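Local coordinates for protein cytochrome c, 1 heme-binding site (Geobacter sulfurreducens, PDB 4RLR) that carries one heme and probably transfers electrons as a low-potential cytochrome c, being essential for accepting electrons from an electrode, at residues A[25-28]-A[29-33]; A[64-67]-A[68-72]. One frame throughout, in Å; residues are numbered along the deposited sequence.

Contact 1 of 2, residues A[25-28]-A[29-33]; sequences AAPE and YHAFK. With ZN (zinc ion), chain D; HEM (protoporphyrin IX containing Fe), chain B.
A26, P27 and E28 pack against A31 and F32 in a helix N-terminal contact, where the loop after helix 18-21 turns into helix 29-34. The carbonyl O of N-cap E28 accepts the first-turn bond from F32 N at 3.2 Å, in the carbonyl plane, with an N-H...O angle of 158°. The E28 side chain bends at chi2 (-64°) and its carboxylate leads away from the helix. Water 1 bridges the gap, donating to E28 OE1 (2.8 Å) and accepting from Y29 N. OE2 is hydrogen-bonded to H53 NE2. A26 CB lies 3.7 Å from F32 CB, and P27 CD meets A31 CB at the same distance. W39 of helix 36-40 touches A26, P27 and F32. The F32 ring is carried toward the heme, CZ coming within 3.8 Å of HEM CAD of one propionate. Y29 CG is anti to the backbone N (chi1 -178°), which sends its ring to the other propionate, and CE1 approaches HEM O2A at 3.2 Å. H30 NE2 binds a zinc ion at 2.0 Å, with water 2 and one atom from elsewhere as further ligands. The carboxylate-held water gives Y29 N at the helix start an acceptor, while the aromatic residues line the heme pocket.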
loop_
_atom_site.group_PDB
_atom_site.type_symbol
_atom_site.label_atom_id
_atom_site.label_comp_id
_atom_site.label_asym_id
_atom_site.label_seq_id
_atom_site.Cartn_x
_atom_site.Cartn_y
_atom_site.Cartn_z
ATOM N N ALA A 25 0.714 2.316 -15.155
ATOM C CA ALA A 25 -0.374 2.777 -14.301
ATOM C C ALA A 25 -0.482 4.295 -14.383
ATOM O O ALA A 25 0.443 4.957 -14.884
ATOM C CB ALA A 25 -0.124 2.359 -12.868
ATOM N N ALA A 26 -1.589 4.829 -13.866
ATOM C CA ALA A 26 -1.831 6.267 -13.867
ATOM C C ALA A 26 -0.710 6.935 -13.065
ATOM O O ALA A 26 -0.268 6.384 -12.065
ATOM C CB ALA A 26 -3.201 6.569 -13.288
ATOM N N PRO A 27 -0.213 8.092 -13.530
ATOM C CA PRO A 27 0.972 8.684 -12.911
ATOM C C PRO A 27 0.752 9.113 -11.454
ATOM O O PRO A 27 1.713 9.207 -10.707
ATOM C CB PRO A 27 1.237 9.936 -13.751
ATOM C CG PRO A 27 0.341 9.844 -14.929
ATOM C CD PRO A 27 -0.732 8.892 -14.650
ATOM N N GLU A 28 -0.498 9.369 -11.079
ATOM C CA GLU A 28 -0.823 9.851 -9.749
ATOM C C GLU A 28 -2.255 9.424 -9.465
ATOM O O GLU A 28 -2.996 9.150 -10.394
ATOM C CB GLU A 28 -0.744 11.387 -9.699
ATOM C CG GLU A 28 0.626 12.022 -9.947
ATOM C CD GLU A 28 1.707 11.692 -8.900
ATOM O OE1 GLU A 28 1.381 11.277 -7.756
ATOM O OE2 GLU A 28 2.910 11.855 -9.239
ATOM N N TYR A 29 -2.649 9.422 -8.194
ATOM C CA TYR A 29 -4.005 9.053 -7.785
ATOM C C TYR A 29 -5.107 9.807 -8.548
ATOM O O TYR A 29 -6.025 9.199 -9.088
ATOM C CB TYR A 29 -4.197 9.279 -6.289
ATOM C CG TYR A 29 -5.566 8.845 -5.876
ATOM C CD1 TYR A 29 -5.894 7.498 -5.875
ATOM C CD2 TYR A 29 -6.567 9.768 -5.587
ATOM C CE1 TYR A 29 -7.162 7.074 -5.574
ATOM C CE2 TYR A 29 -7.872 9.343 -5.269
ATOM C CZ TYR A 29 -8.155 7.995 -5.262
ATOM O OH TYR A 29 -9.423 7.531 -4.960
ATOM N N HIS A 30 -5.031 11.130 -8.589
ATOM C CA HIS A 30 -6.148 11.883 -9.148
ATOM C C HIS A 30 -6.180 11.721 -10.648
ATOM O O HIS A 30 -7.251 11.790 -11.243
ATOM C CB HIS A 30 -6.137 13.337 -8.692
ATOM C CG HIS A 30 -6.850 13.548 -7.391
ATOM N ND1 HIS A 30 -8.216 13.710 -7.316
ATOM C CD2 HIS A 30 -6.404 13.560 -6.114
ATOM C CE1 HIS A 30 -8.578 13.844 -6.058
ATOM N NE2 HIS A 30 -7.498 13.756 -5.308
ATOM N N ALA A 31 -5.024 11.423 -11.240
ATOM C CA ALA A 31 -4.969 11.044 -12.651
ATOM C C ALA A 31 -5.802 9.798 -12.900
ATOM O O ALA A 31 -6.548 9.743 -13.865
ATOM C CB ALA A 31 -3.534 10.821 -13.100
ATOM N N PHE A 32 -5.687 8.806 -12.019
ATOM C CA PHE A 32 -6.544 7.614 -12.081
ATOM C C PHE A 32 -8.033 7.985 -11.880
ATOM O O PHE A 32 -8.876 7.677 -12.721
ATOM C CB PHE A 32 -6.085 6.560 -11.037
ATOM C CG PHE A 32 -6.987 5.341 -10.969
ATOM C CD1 PHE A 32 -6.907 4.348 -11.928
ATOM C CD2 PHE A 32 -7.925 5.205 -9.952
ATOM C CE1 PHE A 32 -7.748 3.245 -11.887
ATOM C CE2 PHE A 32 -8.776 4.091 -9.906
ATOM C CZ PHE A 32 -8.674 3.114 -10.877
ATOM N N LYS A 33 -8.352 8.663 -10.784
ATOM C CA LYS A 33 -9.759 8.931 -10.420
ATOM C C LYS A 33 -10.536 9.695 -11.494
ATOM O O LYS A 33 -11.745 9.470 -11.674
ATOM C CB LYS A 33 -9.847 9.673 -9.089
HETATM ZN ZN ZN D . -7.606 13.647 -3.317
HETATM C CHA HEM B . -5.732 -0.132 -5.855
HETATM C CHB HEM B . -1.918 -1.472 -3.209
HETATM C CHC HEM B . -1.325 -5.127 -6.295
HETATM C CHD HEM B . -4.712 -3.463 -9.237
HETATM C C1A HEM B . -4.802 -0.251 -4.842
HETATM C C2A HEM B . -4.804 0.553 -3.651
HETATM C C3A HEM B . -3.754 0.193 -2.912
HETATM C C4A HEM B . -3.060 -0.852 -3.613
HETATM C CMA HEM B . -3.315 0.778 -1.563
HETATM C CAA HEM B . -5.862 1.622 -3.336
HETATM C CBA HEM B . -5.501 3.017 -3.846
HETATM C CGA HEM B . -6.558 3.974 -3.318
HETATM O O1A HEM B . -6.495 4.415 -2.151
HETATM O O2A HEM B . -7.486 4.291 -4.073
HETATM C C1B HEM B . -1.420 -2.587 -3.838
HETATM C C2B HEM B . -0.331 -3.372 -3.353
HETATM C C3B HEM B . -0.164 -4.391 -4.193
HETATM C C4B HEM B . -1.160 -4.269 -5.229
HETATM C CMB HEM B . 0.442 -2.970 -2.100
HETATM C CAB HEM B . 0.852 -5.535 -4.113
HETATM C CBB HEM B . 0.958 -6.181 -2.924
HETATM C C1C HEM B . -2.158 -4.960 -7.363
HETATM C C2C HEM B . -2.184 -5.842 -8.504
HETATM C C3C HEM B . -3.117 -5.377 -9.351
HETATM C C4C HEM B . -3.717 -4.220 -8.718
HETATM C CMC HEM B . -1.217 -7.036 -8.678
HETATM C CAC HEM B . -3.596 -5.938 -10.722
HETATM C CBC HEM B . -3.622 -7.267 -10.966
HETATM C C1D HEM B . -5.266 -2.383 -8.610
HETATM C C2D HEM B . -6.287 -1.567 -9.209
HETATM C C3D HEM B . -6.612 -0.514 -8.157
HETATM C C4D HEM B . -5.751 -0.820 -7.035
HETATM C CMD HEM B . -6.879 -1.743 -10.629
HETATM C CAD HEM B . -7.632 0.625 -8.263
HETATM C CBD HEM B . -9.049 0.095 -8.080
HETATM C CGD HEM B . -9.221 -0.267 -6.627
HETATM O O1D HEM B . -9.207 0.607 -5.729
HETATM O O2D HEM B . -9.373 -1.466 -6.362
HETATM N NA HEM B . -3.742 -1.123 -4.783
HETATM N NB HEM B . -1.921 -3.167 -4.972
HETATM N NC HEM B . -3.131 -3.993 -7.514
HETATM N ND HEM B . -4.974 -1.924 -7.335
HETATM FE FE HEM B . -3.351 -2.556 -6.130
HETATM O O HOH W 1 -0.882 10.758 -6.280
HETATM O O HOH W 2 -5.679 14.047 -2.703
#

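Contact 2 of 2, residues A[64-67]-A[68-72]; sequences GALM and RRLDD. With HEM (protoporphyrin IX containing Fe), chain B.
The helix that starts at A65 is held by three i+4 bonds, in which R68 N, R69 N and L70 N bond back to G64 O (2.8 Å), A65 O and L66 O. The first of these bonds is nearly straight, at 166°. G64 is the N-cap, with a positive phi of 74° that favours glycine. The R68 side chain bends at chi3 (-73°) and folds back over this helix start. One face of its guanidinium lies over G64 C and A65 N, with NH1 3.3 Å from G64 C. NH1 is hydrogen-bonded to T63 O and L111 O, so the arginine joins the helix start to the loop after helix 92-106. With an alanine here, L111 O and T63 O would probably lose their donor, and the backbone at G64 and A65 its flat cover. Helix 65-70 forms part of the heme pocket. A65 CB sits 3.4 Å from HEM O1A of one propionate. One helical turn apart, the L66 and L70 side chains run alongside each other, CD1 to CD1 3.9 Å. L66 CD1 and L70 CD2 both pack on the heme methyl CMB. R69 reaches the other propionate. Its NH1 and NH2 both donate to HEM O1D, at 3.0 and 3.1 Å, and NH1 adds a weak bond to O2D. The carboxylate carbon CGD lies at the guanidinium edge, in plane, while HEM CAA lies over one face. The fork of N-H groups is likely to limit rotation of this propionate and to offset its negative charge.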
loop_
_atom_site.group_PDB
_atom_site.type_symbol
_atom_site.label_atom_id
_atom_site.label_comp_id
_atom_site.label_asym_id
_atom_site.label_seq_id
_atom_site.Cartn_x
_atom_site.Cartn_y
_atom_site.Cartn_z
ATOM N N GLY A 64 -4.119 5.835 5.615
ATOM C CA GLY A 64 -4.618 4.495 5.852
ATOM C C GLY A 64 -4.892 3.574 4.660
ATOM O O GLY A 64 -5.214 2.403 4.872
ATOM N N ALA A 65 -4.771 4.046 3.418
ATOM C CA ALA A 65 -5.193 3.216 2.272
ATOM C C ALA A 65 -4.387 1.923 2.104
ATOM O O ALA A 65 -4.954 0.853 1.848
ATOM C CB ALA A 65 -5.171 4.026 0.961
ATOM N N LEU A 66 -3.070 2.015 2.249
ATOM C CA LEU A 66 -2.229 0.839 2.106
ATOM C C LEU A 66 -2.565 -0.161 3.197
ATOM O O LEU A 66 -2.580 -1.386 2.961
ATOM C CB LEU A 66 -0.766 1.245 2.205
ATOM C CG LEU A 66 0.270 0.148 2.082
ATOM C CD1 LEU A 66 0.185 -0.482 0.716
ATOM C CD2 LEU A 66 1.641 0.719 2.337
ATOM N N MET A 67 -2.832 0.366 4.393
ATOM C CA MET A 67 -3.205 -0.473 5.531
ATOM C C MET A 67 -4.563 -1.141 5.287
ATOM O O MET A 67 -4.701 -2.361 5.466
ATOM C CB MET A 67 -3.164 0.323 6.847
ATOM C CG MET A 67 -1.769 0.866 7.214
ATOM S SD MET A 67 -1.274 2.340 6.224
ATOM C CE MET A 67 -1.247 3.630 7.473
ATOM N N ARG A 68 -5.543 -0.375 4.811
ATOM C CA ARG A 68 -6.854 -0.928 4.472
ATOM C C ARG A 68 -6.790 -2.002 3.374
ATOM O O ARG A 68 -7.467 -3.021 3.466
ATOM C CB ARG A 68 -7.814 0.165 4.039
ATOM C CG ARG A 68 -8.220 1.124 5.171
ATOM C CD ARG A 68 -9.417 1.919 4.761
ATOM N NE ARG A 68 -9.076 2.929 3.776
ATOM C CZ ARG A 68 -8.424 4.053 4.047
ATOM N NH1 ARG A 68 -8.025 4.315 5.296
ATOM N NH2 ARG A 68 -8.163 4.912 3.071
ATOM N N ARG A 69 -5.997 -1.775 2.332
ATOM C CA ARG A 69 -6.066 -2.654 1.184
ATOM C C ARG A 69 -5.260 -3.922 1.442
ATOM O O ARG A 69 -5.619 -4.997 0.931
ATOM C CB ARG A 69 -5.611 -1.956 -0.087
ATOM C CG ARG A 69 -6.475 -0.759 -0.527
ATOM C CD ARG A 69 -7.981 -0.989 -0.342
ATOM N NE ARG A 69 -8.786 0.073 -0.956
ATOM C CZ ARG A 69 -9.035 0.169 -2.259
ATOM N NH1 ARG A 69 -8.530 -0.717 -3.121
ATOM N NH2 ARG A 69 -9.773 1.163 -2.721
ATOM N N LEU A 70 -4.185 -3.814 2.234
ATOM C CA LEU A 70 -3.404 -5.003 2.573
ATOM C C LEU A 70 -3.921 -5.802 3.809
ATOM O O LEU A 70 -3.394 -6.897 4.121
ATOM C CB LEU A 70 -1.924 -4.667 2.736
ATOM C CG LEU A 70 -1.156 -4.283 1.463
ATOM C CD1 LEU A 70 0.315 -4.234 1.781
ATOM C CD2 LEU A 70 -1.450 -5.233 0.289
ATOM N N ASP A 71 -4.946 -5.292 4.483
ATOM C CA ASP A 71 -5.397 -5.924 5.721
ATOM C C ASP A 71 -5.908 -7.346 5.444
ATOM O O ASP A 71 -6.621 -7.575 4.460
ATOM C CB ASP A 71 -6.482 -5.109 6.406
ATOM C CG ASP A 71 -6.652 -5.496 7.877
ATOM O OD1 ASP A 71 -5.752 -5.184 8.677
ATOM O OD2 ASP A 71 -7.686 -6.109 8.219
ATOM N N ASP A 72 -5.525 -8.287 6.311
ATOM C CA ASP A 72 -5.935 -9.697 6.144
ATOM C C ASP A 72 -7.340 -9.942 6.667
ATOM O O ASP A 72 -7.956 -10.966 6.357
ATOM C CB ASP A 72 -4.934 -10.679 6.780
ATOM C CG ASP A 72 -4.767 -10.498 8.292
ATOM O OD1 ASP A 72 -5.608 -9.853 8.932
ATOM O OD2 ASP A 72 -3.764 -11.025 8.846
HETATM C CHA HEM B . -5.732 -0.132 -5.855
HETATM C CHB HEM B . -1.918 -1.472 -3.209
HETATM C CHC HEM B . -1.325 -5.127 -6.295
HETATM C CHD HEM B . -4.712 -3.463 -9.237
HETATM C C1A HEM B . -4.802 -0.251 -4.842
HETATM C C2A HEM B . -4.804 0.553 -3.651
HETATM C C3A HEM B . -3.754 0.193 -2.912
HETATM C C4A HEM B . -3.060 -0.852 -3.613
HETATM C CMA HEM B . -3.315 0.778 -1.563
HETATM C CAA HEM B . -5.862 1.622 -3.336
HETATM C CBA HEM B . -5.501 3.017 -3.846
HETATM C CGA HEM B . -6.558 3.974 -3.318
HETATM O O1A HEM B . -6.495 4.415 -2.151
HETATM O O2A HEM B . -7.486 4.291 -4.073
HETATM C C1B HEM B . -1.420 -2.587 -3.838
HETATM C C2B HEM B . -0.331 -3.372 -3.353
HETATM C C3B HEM B . -0.164 -4.391 -4.193
HETATM C C4B HEM B . -1.160 -4.269 -5.229
HETATM C CMB HEM B . 0.442 -2.970 -2.100
HETATM C CAB HEM B . 0.852 -5.535 -4.113
HETATM C CBB HEM B . 0.958 -6.181 -2.924
HETATM C C1C HEM B . -2.158 -4.960 -7.363
HETATM C C2C HEM B . -2.184 -5.842 -8.504
HETATM C C3C HEM B . -3.117 -5.377 -9.351
HETATM C C4C HEM B . -3.717 -4.220 -8.718
HETATM C CMC HEM B . -1.217 -7.036 -8.678
HETATM C CAC HEM B . -3.596 -5.938 -10.722
HETATM C CBC HEM B . -3.622 -7.267 -10.966
HETATM C C1D HEM B . -5.266 -2.383 -8.610
HETATM C C2D HEM B . -6.287 -1.567 -9.209
HETATM C C3D HEM B . -6.612 -0.514 -8.157
HETATM C C4D HEM B . -5.751 -0.820 -7.035
HETATM C CMD HEM B . -6.879 -1.743 -10.629
HETATM C CAD HEM B . -7.632 0.625 -8.263
HETATM C CBD HEM B . -9.049 0.095 -8.080
HETATM C CGD HEM B . -9.221 -0.267 -6.627
HETATM O O1D HEM B . -9.207 0.607 -5.729
HETATM O O2D HEM B . -9.373 -1.466 -6.362
HETATM N NA HEM B . -3.742 -1.123 -4.783
HETATM N NB HEM B . -1.921 -3.167 -4.972
HETATM N NC HEM B . -3.131 -3.993 -7.514
HETATM N ND HEM B . -4.974 -1.924 -7.335
HETATM FE FE HEM B . -3.351 -2.556 -6.130
#

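Both contacts are local and lie in series along the chain. Neither nests in the other, and they do not cross. Contact 1 comes first, closing the turn from the loop after helix 18-21 into helix 29-34. The chain then runs through helices 36-40 and 51-55 before contact 2 opens at 64-67 and closes within helix 65-70 and the residues just after it. Their centres are 19 Å apart and their nearest atoms about 7 Å, so they do not touch. The heme is the shared partner. Y29 and F32 approach it from one contact, and A65, L66, R69 and L70 from the other. Contact 1 is backed by helix 36-40, and contact 2 by helix 92-106.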